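Local coordinates for protein putative alpha-galactosidase/melibiase (Bacteroides fragilis, PDB 4OGZ) that probably hydrolyses terminal, non-reducing alpha-D-galactose residues from alpha-D-galactosides, at residues His19-Gly22 with Pro28-Phe31; Glu117-Thr122 with Thr161-Gly166; Ala241-Asp246 with Gly269-Arg274. One frame throughout, in Å; residues are numbered along the deposited sequence.

Interaction 1: His19-Gly22 with Pro28-Phe31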
ATOM      1  N   HIS A  19      -4.643  -8.081  10.384  1.00 16.51           N
ATOM      2  CA  HIS A  19      -5.466  -9.056  11.137  1.00 19.21           C
ATOM      3  C   HIS A  19      -6.888  -9.131  10.623  1.00 19.97           C
ATOM      4  O   HIS A  19      -7.739  -9.850  11.195  1.00 17.47           O
ATOM      5  CB  HIS A  19      -5.462  -8.703  12.627  1.00 18.93           C
ATOM      6  CG  HIS A  19      -4.089  -8.676  13.226  1.00 17.44           C
ATOM      7  ND1 HIS A  19      -3.241  -9.751  13.163  1.00 18.05           N
ATOM      8  CD2 HIS A  19      -3.435  -7.721  13.928  1.00 19.29           C
ATOM      9  CE1 HIS A  19      -2.107  -9.453  13.771  1.00 20.08           C
ATOM     10  NE2 HIS A  19      -2.184  -8.210  14.216  1.00 20.12           N
ATOM     11  N   VAL A  20      -7.164  -8.385   9.551  1.00 18.99           N
ATOM     12  CA  VAL A  20      -8.470  -8.396   8.920  1.00 17.80           C
ATOM     13  C   VAL A  20      -8.235  -8.299   7.407  1.00 21.13           C
ATOM     14  O   VAL A  20      -7.427  -7.490   6.948  1.00 15.37           O
ATOM     15  CB  VAL A  20      -9.376  -7.262   9.474  1.00 19.67           C
ATOM     16  CG1 VAL A  20      -8.622  -5.978   9.655  1.00 24.74           C
ATOM     17  CG2 VAL A  20     -10.560  -6.993   8.583  1.00 21.51           C
ATOM     18  N   VAL A  21      -8.931  -9.145   6.651  1.00 17.26           N
ATOM     19  CA  VAL A  21      -8.788  -9.210   5.216  1.00 20.35           C
ATOM     20  C   VAL A  21     -10.156  -9.417   4.594  1.00 16.85           C
ATOM     21  O   VAL A  21     -11.005 -10.102   5.161  1.00 19.58           O
ATOM     22  CB  VAL A  21      -7.830 -10.333   4.786  1.00 20.03           C
ATOM     23  CG1 VAL A  21      -6.497 -10.131   5.438  1.00 21.96           C
ATOM     24  CG2 VAL A  21      -8.379 -11.690   5.170  1.00 19.20           C
ATOM     25  N   GLY A  22     -10.402  -8.771   3.462  1.00 15.57           N
ATOM     26  CA  GLY A  22     -11.664  -8.904   2.768  1.00 16.20           C
ATOM     27  C   GLY A  22     -11.449  -9.483   1.383  1.00 20.04           C
ATOM     28  O   GLY A  22     -10.368  -9.323   0.779  1.00 13.68           O
ATOM     29  N   PRO A  28     -11.302 -16.582  -6.009  1.00 15.52           N
ATOM     30  CA  PRO A  28     -10.091 -17.083  -5.428  1.00 12.91           C
ATOM     31  C   PRO A  28      -9.676 -16.265  -4.221  1.00 11.85           C
ATOM     32  O   PRO A  28      -9.792 -15.032  -4.248  1.00 10.74           O
ATOM     33  CB  PRO A  28      -9.064 -16.953  -6.609  1.00 14.97           C
ATOM     34  CG  PRO A  28      -9.914 -17.222  -7.816  1.00 15.25           C
ATOM     35  CD  PRO A  28     -11.242 -16.580  -7.489  1.00 17.44           C
ATOM     36  N   PHE A  29      -9.179 -16.972  -3.189  1.00 13.12           N
ATOM     37  CA  PHE A  29      -8.652 -16.410  -1.943  1.00 13.86           C
ATOM     38  C   PHE A  29      -7.216 -16.854  -1.723  1.00 13.58           C
ATOM     39  O   PHE A  29      -6.908 -18.050  -1.822  1.00 12.63           O
ATOM     40  CB  PHE A  29      -9.420 -16.915  -0.750  1.00 13.77           C
ATOM     41  CG  PHE A  29      -9.038 -16.262   0.587  1.00 16.03           C
ATOM     42  CD1 PHE A  29      -7.965 -16.720   1.347  1.00 15.77           C
ATOM     43  CD2 PHE A  29      -9.814 -15.218   1.104  1.00 15.37           C
ATOM     44  CE1 PHE A  29      -7.661 -16.121   2.577  1.00 17.45           C
ATOM     45  CE2 PHE A  29      -9.497 -14.607   2.298  1.00 14.92           C
ATOM     46  CZ  PHE A  29      -8.404 -15.032   3.024  1.00 15.82           C
ATOM     47  N   LEU A  30      -6.360 -15.892  -1.389  1.00 13.72           N
ATOM     48  CA  LEU A  30      -4.959 -16.121  -1.134  1.00 13.68           C
ATOM     49  C   LEU A  30      -4.460 -15.169  -0.034  1.00 13.17           C
ATOM     50  O   LEU A  30      -4.661 -13.944  -0.115  1.00 13.85           O
ATOM     51  CB  LEU A  30      -4.138 -15.880  -2.425  1.00 15.22           C
ATOM     52  CG  LEU A  30      -2.665 -16.190  -2.261  1.00 14.11           C
ATOM     53  CD1 LEU A  30      -2.445 -17.666  -2.035  1.00 14.06           C
ATOM     54  CD2 LEU A  30      -1.880 -15.698  -3.501  1.00 17.60           C
ATOM     55  N   PHE A  31      -3.799 -15.711   0.985  1.00 14.18           N
ATOM     56  CA  PHE A  31      -3.196 -14.880   2.048  1.00 16.42           C
ATOM     57  C   PHE A  31      -2.028 -15.588   2.710  1.00 17.06           C
ATOM     58  O   PHE A  31      -2.161 -16.711   3.225  1.00 17.82           O
ATOM     59  CB  PHE A  31      -4.240 -14.497   3.090  1.00 16.93           C
ATOM     60  CG  PHE A  31      -3.725 -13.550   4.154  1.00 17.07           C
ATOM     61  CD1 PHE A  31      -3.445 -12.229   3.862  1.00 18.20           C
ATOM     62  CD2 PHE A  31      -3.521 -13.993   5.435  1.00 18.02           C
ATOM     63  CE1 PHE A  31      -2.945 -11.368   4.842  1.00 20.36           C
ATOM     64  CE2 PHE A  31      -3.041 -13.141   6.420  1.00 18.98           C
ATOM     65  CZ  PHE A  31      -2.767 -11.815   6.137  1.00 16.71           C
TER

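Interaction 2: Glu117-Thr122 with Thr161-Gly166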
ATOM      1  N   GLU A 117      12.095 -11.322 -15.243  1.00 21.95           N
ATOM      2  CA  GLU A 117      13.197 -11.496 -14.307  1.00 21.28           C
ATOM      3  C   GLU A 117      13.121 -10.534 -13.132  1.00 18.59           C
ATOM      4  O   GLU A 117      13.405 -10.910 -12.012  1.00 16.61           O
ATOM      5  CB  GLU A 117      14.557 -11.332 -15.031  1.00 24.33           C
ATOM      6  CG  GLU A 117      14.955 -12.502 -15.946  1.00 28.08           C
ATOM      7  CD  GLU A 117      14.233 -12.556 -17.310  1.00 31.06           C
ATOM      8  OE1 GLU A 117      13.683 -11.499 -17.748  1.00 24.38           O
ATOM      9  OE2 GLU A 117      14.212 -13.674 -17.934  1.00 38.27           O
ATOM     10  N   LEU A 118      12.793  -9.281 -13.412  1.00 18.90           N
ATOM     11  CA  LEU A 118      12.710  -8.258 -12.390  1.00 19.03           C
ATOM     12  C   LEU A 118      11.595  -8.625 -11.398  1.00 17.78           C
ATOM     13  O   LEU A 118      11.767  -8.543 -10.171  1.00 16.33           O
ATOM     14  CB  LEU A 118      12.389  -6.885 -12.999  1.00 19.72           C
ATOM     15  CG  LEU A 118      12.070  -5.754 -11.990  1.00 22.93           C
ATOM     16  CD1 LEU A 118      13.276  -5.386 -11.113  1.00 26.09           C
ATOM     17  CD2 LEU A 118      11.539  -4.500 -12.682  1.00 22.71           C
ATOM     18  N   LEU A 119      10.458  -9.005 -11.956  1.00 16.86           N
ATOM     19  CA  LEU A 119       9.279  -9.325 -11.143  1.00 17.70           C
ATOM     20  C   LEU A 119       9.536 -10.534 -10.248  1.00 17.49           C
ATOM     21  O   LEU A 119       9.301 -10.434  -9.053  1.00 23.68           O
ATOM     22  CB  LEU A 119       8.036  -9.529 -12.001  1.00 17.76           C
ATOM     23  CG  LEU A 119       7.227  -8.293 -12.431  1.00 18.68           C
ATOM     24  CD1 LEU A 119       6.247  -7.843 -11.365  1.00 19.96           C
ATOM     25  CD2 LEU A 119       8.067  -7.071 -12.796  1.00 18.30           C
ATOM     26  N   LEU A 120      10.024 -11.644 -10.793  1.00 16.86           N
ATOM     27  CA  LEU A 120      10.272 -12.826  -9.974  1.00 15.74           C
ATOM     28  C   LEU A 120      11.361 -12.517  -8.947  1.00 16.14           C
ATOM     29  O   LEU A 120      11.214 -12.845  -7.779  1.00 13.57           O
ATOM     30  CB  LEU A 120      10.662 -14.052 -10.797  1.00 16.94           C
ATOM     31  CG  LEU A 120       9.819 -14.453 -12.008  1.00 17.87           C
ATOM     32  CD1 LEU A 120      10.297 -15.765 -12.543  1.00 17.75           C
ATOM     33  CD2 LEU A 120       8.338 -14.550 -11.672  1.00 21.97           C
ATOM     34  N   GLN A 121      12.445 -11.837  -9.363  1.00 17.14           N
ATOM     35  CA  GLN A 121      13.514 -11.441  -8.413  1.00 17.55           C
ATOM     36  C   GLN A 121      13.027 -10.510  -7.279  1.00 16.68           C
ATOM     37  O   GLN A 121      13.532 -10.565  -6.162  1.00 17.21           O
ATOM     38  CB  GLN A 121      14.694 -10.760  -9.125  1.00 19.90           C
ATOM     39  CG  GLN A 121      15.627 -11.662  -9.910  1.00 22.61           C
ATOM     40  CD  GLN A 121      16.524 -10.877 -10.894  1.00 27.74           C
ATOM     41  OE1 GLN A 121      16.469  -9.658 -10.973  1.00 27.44           O
ATOM     42  NE2 GLN A 121      17.309 -11.590 -11.658  1.00 33.10           N
ATOM     43  N   THR A 122      12.042  -9.677  -7.575  1.00 15.88           N
ATOM     44  CA  THR A 122      11.484  -8.768  -6.602  1.00 17.74           C
ATOM     45  C   THR A 122      10.660  -9.563  -5.579  1.00 16.16           C
ATOM     46  O   THR A 122      10.775  -9.358  -4.389  1.00 17.14           O
ATOM     47  CB  THR A 122      10.639  -7.686  -7.313  1.00 17.21           C
ATOM     48  OG1 THR A 122      11.554  -6.808  -8.001  1.00 18.02           O
ATOM     49  CG2 THR A 122       9.775  -6.891  -6.325  1.00 15.79           C
ATOM     50  N   THR A 161       9.026  -9.748 -25.414  1.00 22.47           N
ATOM     51  CA  THR A 161      10.452  -9.524 -25.138  1.00 23.70           C
ATOM     52  C   THR A 161      10.658  -9.331 -23.633  1.00 23.44           C
ATOM     53  O   THR A 161      11.695  -9.724 -23.112  1.00 21.68           O
ATOM     54  CB  THR A 161      10.968  -8.373 -25.976  1.00 24.79           C
ATOM     55  OG1 THR A 161      10.810  -8.804 -27.326  1.00 27.16           O
ATOM     56  CG2 THR A 161      12.443  -8.095 -25.724  1.00 27.17           C
ATOM     57  N   LYS A 162       9.626  -8.829 -22.931  1.00 22.02           N
ATOM     58  CA  LYS A 162       9.759  -8.488 -21.522  1.00 19.96           C
ATOM     59  C   LYS A 162       9.248  -9.631 -20.658  1.00 17.06           C
ATOM     60  O   LYS A 162       9.926  -9.999 -19.698  1.00 14.60           O
ATOM     61  CB  LYS A 162       9.014  -7.189 -21.190  1.00 19.22           C
ATOM     62  CG  LYS A 162       9.524  -5.976 -21.940  1.00 18.49           C
ATOM     63  CD  LYS A 162       8.863  -4.683 -21.514  1.00 19.44           C
ATOM     64  CE  LYS A 162       9.639  -3.485 -22.078  1.00 21.36           C
ATOM     65  NZ  LYS A 162       8.857  -2.237 -22.009  1.00 22.15           N
ATOM     66  N   PHE A 163       8.068 -10.152 -21.033  1.00 15.05           N
ATOM     67  CA  PHE A 163       7.366 -11.265 -20.392  1.00 15.94           C
ATOM     68  C   PHE A 163       7.193 -12.445 -21.350  1.00 16.64           C
ATOM     69  O   PHE A 163       6.062 -12.729 -21.810  1.00 16.09           O
ATOM     70  CB  PHE A 163       5.995 -10.764 -19.860  1.00 15.22           C
ATOM     71  CG  PHE A 163       6.145  -9.677 -18.867  1.00 16.69           C
ATOM     72  CD1 PHE A 163       6.454  -9.971 -17.550  1.00 17.69           C
ATOM     73  CD2 PHE A 163       6.076  -8.336 -19.241  1.00 17.55           C
ATOM     74  CE1 PHE A 163       6.647  -8.959 -16.612  1.00 18.49           C
ATOM     75  CE2 PHE A 163       6.280  -7.332 -18.311  1.00 18.34           C
ATOM     76  CZ  PHE A 163       6.542  -7.640 -16.992  1.00 19.89           C
ATOM     77  N   PRO A 164       8.299 -13.159 -21.650  1.00 15.93           N
ATOM     78  CA  PRO A 164       8.317 -14.187 -22.682  1.00 16.43           C
ATOM     79  C   PRO A 164       7.510 -15.413 -22.370  1.00 17.44           C
ATOM     80  O   PRO A 164       7.287 -16.202 -23.272  1.00 19.02           O
ATOM     81  CB  PRO A 164       9.801 -14.602 -22.793  1.00 17.19           C
ATOM     82  CG  PRO A 164      10.429 -14.127 -21.534  1.00 18.34           C
ATOM     83  CD  PRO A 164       9.587 -13.018 -20.971  1.00 16.65           C
ATOM     84  N   ARG A 165       7.072 -15.592 -21.133  1.00 21.19           N
ATOM     85  CA  ARG A 165       6.092 -16.636 -20.809  1.00 17.84           C
ATOM     86  C   ARG A 165       4.721 -16.077 -20.465  1.00 18.58           C
ATOM     87  O   ARG A 165       3.849 -16.798 -19.993  1.00 16.07           O
ATOM     88  CB  ARG A 165       6.625 -17.474 -19.669  1.00 18.09           C
ATOM     89  CG  ARG A 165       7.922 -18.147 -20.047  1.00 18.90           C
ATOM     90  CD  ARG A 165       8.465 -19.082 -18.960  1.00 19.07           C
ATOM     91  NE  ARG A 165       9.245 -18.342 -17.987  1.00 19.13           N
ATOM     92  CZ  ARG A 165      10.015 -18.897 -17.055  1.00 22.94           C
ATOM     93  NH1 ARG A 165      10.072 -20.233 -16.927  1.00 24.50           N
ATOM     94  NH2 ARG A 165      10.729 -18.113 -16.241  1.00 20.95           N
ATOM     95  N   GLY A 166       4.523 -14.801 -20.746  1.00 19.07           N
ATOM     96  CA  GLY A 166       3.288 -14.160 -20.476  1.00 18.49           C
ATOM     97  C   GLY A 166       3.176 -13.677 -19.056  1.00 17.76           C
ATOM     98  O   GLY A 166       4.053 -13.897 -18.210  1.00 16.81           O
TER

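Interaction 3: Ala241-Asp246 with Gly269-Arg274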
ATOM      1  N   ALA A 241     -16.726  -3.876 -15.460  1.00 17.50           N
ATOM      2  CA  ALA A 241     -16.042  -4.968 -16.164  1.00 16.83           C
ATOM      3  C   ALA A 241     -15.202  -5.824 -15.195  1.00 17.34           C
ATOM      4  O   ALA A 241     -15.276  -7.067 -15.227  1.00 17.87           O
ATOM      5  CB  ALA A 241     -15.159  -4.444 -17.292  1.00 17.18           C
ATOM      6  N   LEU A 242     -14.430  -5.188 -14.320  1.00 16.26           N
ATOM      7  CA  LEU A 242     -13.694  -5.947 -13.306  1.00 16.38           C
ATOM      8  C   LEU A 242     -14.603  -6.811 -12.396  1.00 19.09           C
ATOM      9  O   LEU A 242     -14.318  -7.970 -12.151  1.00 21.71           O
ATOM     10  CB  LEU A 242     -12.852  -5.017 -12.435  1.00 16.45           C
ATOM     11  CG  LEU A 242     -11.685  -4.298 -13.162  1.00 15.91           C
ATOM     12  CD1 LEU A 242     -10.994  -3.386 -12.171  1.00 16.72           C
ATOM     13  CD2 LEU A 242     -10.698  -5.238 -13.770  1.00 16.73           C
ATOM     14  N   ARG A 243     -15.663  -6.217 -11.875  1.00 20.62           N
ATOM     15  CA  ARG A 243     -16.656  -6.966 -11.055  1.00 24.20           C
ATOM     16  C   ARG A 243     -17.424  -8.055 -11.812  1.00 23.22           C
ATOM     17  O   ARG A 243     -17.967  -8.940 -11.183  1.00 29.31           O
ATOM     18  CB  ARG A 243     -17.672  -6.024 -10.442  1.00 24.77           C
ATOM     19  CG  ARG A 243     -17.137  -5.224  -9.279  1.00 36.81           C
ATOM     20  CD  ARG A 243     -18.083  -4.070  -8.944  1.00 45.45           C
ATOM     21  NE  ARG A 243     -17.455  -3.185  -7.979  1.00 50.77           N
ATOM     22  CZ  ARG A 243     -17.455  -3.364  -6.662  1.00 58.10           C
ATOM     23  NH1 ARG A 243     -18.103  -4.394  -6.100  1.00 67.28           N
ATOM     24  NH2 ARG A 243     -16.805  -2.493  -5.889  1.00 60.96           N
ATOM     25  N   ALA A 244     -17.492  -7.999 -13.141  1.00 25.44           N
ATOM     26  CA  ALA A 244     -18.111  -9.101 -13.892  1.00 24.27           C
ATOM     27  C   ALA A 244     -17.143 -10.305 -14.086  1.00 22.60           C
ATOM     28  O   ALA A 244     -17.556 -11.350 -14.551  1.00 20.68           O
ATOM     29  CB  ALA A 244     -18.620  -8.602 -15.232  1.00 22.24           C
ATOM     30  N   THR A 245     -15.860 -10.158 -13.778  1.00 19.13           N
ATOM     31  CA  THR A 245     -14.959 -11.308 -13.851  1.00 18.11           C
ATOM     32  C   THR A 245     -15.175 -12.271 -12.671  1.00 20.89           C
ATOM     33  O   THR A 245     -15.932 -11.991 -11.753  1.00 25.19           O
ATOM     34  CB  THR A 245     -13.479 -10.906 -13.862  1.00 15.98           C
ATOM     35  OG1 THR A 245     -13.099 -10.462 -12.557  1.00 15.32           O
ATOM     36  CG2 THR A 245     -13.197  -9.821 -14.944  1.00 17.60           C
ATOM     37  N   ASP A 246     -14.485 -13.400 -12.709  1.00 21.32           N
ATOM     38  CA  ASP A 246     -14.568 -14.414 -11.637  1.00 22.44           C
ATOM     39  C   ASP A 246     -13.578 -14.195 -10.462  1.00 18.03           C
ATOM     40  O   ASP A 246     -13.332 -15.102  -9.687  1.00 18.94           O
ATOM     41  CB  ASP A 246     -14.398 -15.840 -12.256  1.00 26.60           C
ATOM     42  CG  ASP A 246     -13.013 -16.058 -12.964  1.00 34.30           C
ATOM     43  OD1 ASP A 246     -12.169 -15.144 -13.002  1.00 35.13           O
ATOM     44  OD2 ASP A 246     -12.776 -17.172 -13.494  1.00 48.90           O
ATOM     45  N   GLY A 269     -16.756   1.760  -8.180  1.00 18.40           N
ATOM     46  CA  GLY A 269     -16.091   0.523  -7.814  1.00 17.54           C
ATOM     47  C   GLY A 269     -14.605   0.592  -7.518  1.00 18.08           C
ATOM     48  O   GLY A 269     -13.948  -0.432  -7.485  1.00 20.39           O
ATOM     49  N   GLY A 270     -14.061   1.780  -7.313  1.00 15.48           N
ATOM     50  CA  GLY A 270     -12.669   1.924  -6.916  1.00 16.44           C
ATOM     51  C   GLY A 270     -12.440   1.602  -5.448  1.00 15.58           C
ATOM     52  O   GLY A 270     -13.263   1.925  -4.604  1.00 17.07           O
ATOM     53  N   HIS A 271     -11.264   1.058  -5.149  1.00 16.05           N
ATOM     54  CA  HIS A 271     -10.814   0.791  -3.793  1.00 14.04           C
ATOM     55  C   HIS A 271      -9.710   1.754  -3.344  1.00 14.97           C
ATOM     56  O   HIS A 271      -9.372   1.814  -2.166  1.00 15.31           O
ATOM     57  CB  HIS A 271     -10.312  -0.642  -3.705  1.00 14.02           C
ATOM     58  CG  HIS A 271     -11.297  -1.637  -4.209  1.00 14.60           C
ATOM     59  ND1 HIS A 271     -11.237  -2.174  -5.476  1.00 14.86           N
ATOM     60  CD2 HIS A 271     -12.403  -2.162  -3.633  1.00 17.51           C
ATOM     61  CE1 HIS A 271     -12.257  -2.991  -5.656  1.00 16.04           C
ATOM     62  NE2 HIS A 271     -12.985  -2.998  -4.555  1.00 17.22           N
ATOM     63  N   LEU A 272      -9.105   2.451  -4.289  1.00 15.48           N
ATOM     64  CA  LEU A 272      -8.123   3.508  -3.981  1.00 16.40           C
ATOM     65  C   LEU A 272      -8.058   4.460  -5.141  1.00 16.39           C
ATOM     66  O   LEU A 272      -8.319   4.085  -6.285  1.00 16.33           O
ATOM     67  CB  LEU A 272      -6.728   2.950  -3.656  1.00 15.62           C
ATOM     68  CG  LEU A 272      -6.025   2.119  -4.725  1.00 17.59           C
ATOM     69  CD1 LEU A 272      -4.514   2.136  -4.498  1.00 16.66           C
ATOM     70  CD2 LEU A 272      -6.551   0.710  -4.766  1.00 18.06           C
ATOM     71  N   TRP A 273      -7.720   5.703  -4.850  1.00 16.45           N
ATOM     72  CA  TRP A 273      -7.769   6.744  -5.851  1.00 14.70           C
ATOM     73  C   TRP A 273      -6.672   7.741  -5.614  1.00 15.37           C
ATOM     74  O   TRP A 273      -6.496   8.271  -4.533  1.00 15.31           O
ATOM     75  CB  TRP A 273      -9.128   7.440  -5.821  1.00 16.49           C
ATOM     76  CG  TRP A 273      -9.645   7.711  -4.437  1.00 16.06           C
ATOM     77  CD1 TRP A 273      -9.409   8.811  -3.693  1.00 17.14           C
ATOM     78  CD2 TRP A 273     -10.510   6.858  -3.642  1.00 16.59           C
ATOM     79  NE1 TRP A 273     -10.061   8.698  -2.462  1.00 17.38           N
ATOM     80  CE2 TRP A 273     -10.714   7.500  -2.410  1.00 16.00           C
ATOM     81  CE3 TRP A 273     -11.072   5.595  -3.842  1.00 17.37           C
ATOM     82  CZ2 TRP A 273     -11.489   6.951  -1.393  1.00 18.18           C
ATOM     83  CZ3 TRP A 273     -11.864   5.044  -2.830  1.00 20.36           C
ATOM     84  CH2 TRP A 273     -12.066   5.727  -1.621  1.00 18.38           C
ATOM     85  N   ARG A 274      -5.936   8.036  -6.671  1.00 14.90           N
ATOM     86  CA  ARG A 274      -4.873   9.022  -6.588  1.00 13.07           C
ATOM     87  C   ARG A 274      -5.437  10.408  -6.334  1.00 12.71           C
ATOM     88  O   ARG A 274      -6.388  10.818  -6.976  1.00 13.60           O
ATOM     89  CB  ARG A 274      -4.060   8.947  -7.876  1.00 12.55           C
ATOM     90  CG  ARG A 274      -3.155   7.708  -7.866  1.00 13.71           C
ATOM     91  CD  ARG A 274      -1.737   7.977  -7.317  1.00 15.67           C
ATOM     92  NE  ARG A 274      -1.164   9.156  -7.956  1.00 18.91           N
ATOM     93  CZ  ARG A 274      -0.458   9.209  -9.113  1.00 21.30           C
ATOM     94  NH1 ARG A 274      -0.097   8.120  -9.811  1.00 18.89           N
ATOM     95  NH2 ARG A 274      -0.111  10.399  -9.579  1.00 21.24           N
TER
HETATM   96  O   HOH W   1     -15.680  -3.247  -3.231  1.00 26.96           O

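Interaction 1: His19-Gly22 with Pro28-Phe31
Val21 meets Phe29 and Phe31 with its two methyl groups, one for each ring. Its CB points at the opposing strand, and the branch there splits the work. CG1 lies anti to the carbonyl carbon, beside the backbone N (chi1 -57°), and comes down over a face of the Phe31 ring. It is a CH-pi contact: the methyl carbon CG1 of Val21 sits 4.2 Å from the centroid of the Phe31 ring, 24° off the normal. The methyl is displaced toward the rim, so that Val21 CG1 comes closest to Phe31 CE1, at 3.8 Å, with Phe31 CD1 next at 4.0 Å. The other branch, CG2, meets its ring quite differently: Val21 CG2 approaches Phe29 CZ at 4.0 Å from the edge, near the ring plane.

The two strands belong to different sheets of an Ig-like beta sandwich, which explains why no hydrogen bond joins them and why the nearest CA atoms, those of Val21 and Phe31, stay 8.6 Å apart. Strand 20-23 is paired with strand 82-92, through backbone bonds of Val21 to Leu89 and Asn91; strand 28-36 is paired with strand 60-64, Phe29 bonding to Gly63 and Phe31 to Ile61.

Two residues apart on one strand, the phenylalanines both face the interior between the sheets. CB of Phe29 does not itself aim at Val21; with CG anti to the backbone N (chi1 -174°), the ring runs out until CZ reaches the valine methyl. Phe29 also packs on Ile90 and Ile61, and Phe31 on Leu88. Leu30 N donates a hydrogen bond to a triethylene glycol molecule, probably from the crystallisation liquor.

Interaction 2: Glu117-Thr122 with Thr161-Gly166
Glu117 and Phe163 mark the nearest approach of the backbones, 8.4 Å between their CA atoms, where a helix faces a loop that folds into a type I turn from Phe163 to Gly166. The turn is closed by Gly166 N bonding to Phe163 O at 2.8 Å.

The apolar part of the contact is Leu119 against Phe163. The branch carbon CG of Leu119 stands at the edge of the phenyl ring, near its plane, 4.3 Å from Phe163 CE1. CB of Phe163 does not aim at the helix; with CG anti to the carbonyl carbon (chi1 -60°), the ring comes nearer and brings CE1 up to the leucine. On the next residue, Leu120 CD1 approaches Arg165 NH2 at 4.4 Å, a loose touch of a methyl on a guanidinium. That guanidinium is tied to the start of the same helix, NH2 making a salt bridge to Glu116 OE2, and Arg165 has a cation-pi contact with Tyr169 of helix 166-176. Glu117 OE2 lies 5.9 Å from Arg165 NH2, too far for a contact, though the opposite charges may still attract weakly. Lys162 sends its ammonium away from the helix segment, to the carbonyls of Arg112 and Phe144.

Inside the helix, Leu118 O is gripped twice by Thr122. The hydroxyl OG1 of Thr122 bonds to Leu118 O at 2.8 Å from above the carbonyl plane, and Thr122 N arrives from the opposite face.

Both segments belong to the TIM barrel. Helix 116-128 comes after strand 102-105 and the short helix 107-110; Leu118 and Thr122 touch Trp104 of that strand. The loop runs from strand 138-140 into helix 166-176, which packs alongside: Val170 touches both Leu119 and Phe163, and Tyr173 meets Leu120.

Interaction 3: Ala241-Asp246 with Gly269-Arg274
At the end of the TIM barrel where its parallel strands begin, opposite the end at which such barrels carry their active sites, Arg243 reaches from the last turn of a helix to Gly269 and His271, just ahead of strand 272-274. The arginine chain is extended from CG to NE, and only then does the guanidinium turn about the CD-NE bond (chi4 -84°). It presents an edge to the glycine: Arg243 NH2 lies 3.6 Å from Gly269 CA, and Arg243 NE is 4.0 Å from the same carbon. With no side chain on Gly269, the arginine can lie this close to the backbone.

No direct hydrogen bond crosses the contact. Instead a water bridges it, accepting from Arg243 NH2 at 3.0 Å and bonding to His271 NE2, also at 3.0 Å. The nitrogens themselves, Arg243 NH2 and His271 NE2, stay 4.1 Å apart. The imidazole is fixed at its other nitrogen, where ND1 takes the backbone N-H of Phe251; the guanidinium nearby would probably favour a neutral ring. Over one face of that ring sits Gly269 O, 3.5 Å above the plane of His271 and displaced toward the rim.

Where the helix segment runs out, Thr245 folds back on it. Its hydroxyl OG1 donates to Leu242 O at 2.8 Å in the carbonyl plane, and Thr245 N bonds to the same oxygen.

Helix 228-244 lies on the outside of the barrel, touching helix 202-211 through Ala241 and strand 250-254 through Leu242, which packs on Phe251; Thr245, just past its end, packs on Ala206 and Ala210. Strand 272-274 runs between strands 250-254 and 315-317, with backbone hydrogen bonds from Leu272 to Ile253 and from Trp273 to Trp315 and Asp317.

How the interactions relate
From the N terminus, interaction 1 closes first, bringing together two strands only six residues apart and joining the sheets of the Ig-like domain. Interaction 2 comes next, closing a span of about forty residues between helix 116-128 and the loop leading into helix 166-176. Interaction 3 closes a shorter loop farther on, around strand 250-254. All three are in series; none encloses or crosses another. Interactions 1 and 3 meet in space: Pro28 CD packs on Asp246 O at 3.4 Å, and Tyr24, from the residues between segments 19-22 and 28-31, touches Arg243, joining the Ig-like domain to the barrel. Interaction 2 stands apart, its nearest atoms about 13 Å from interaction 1.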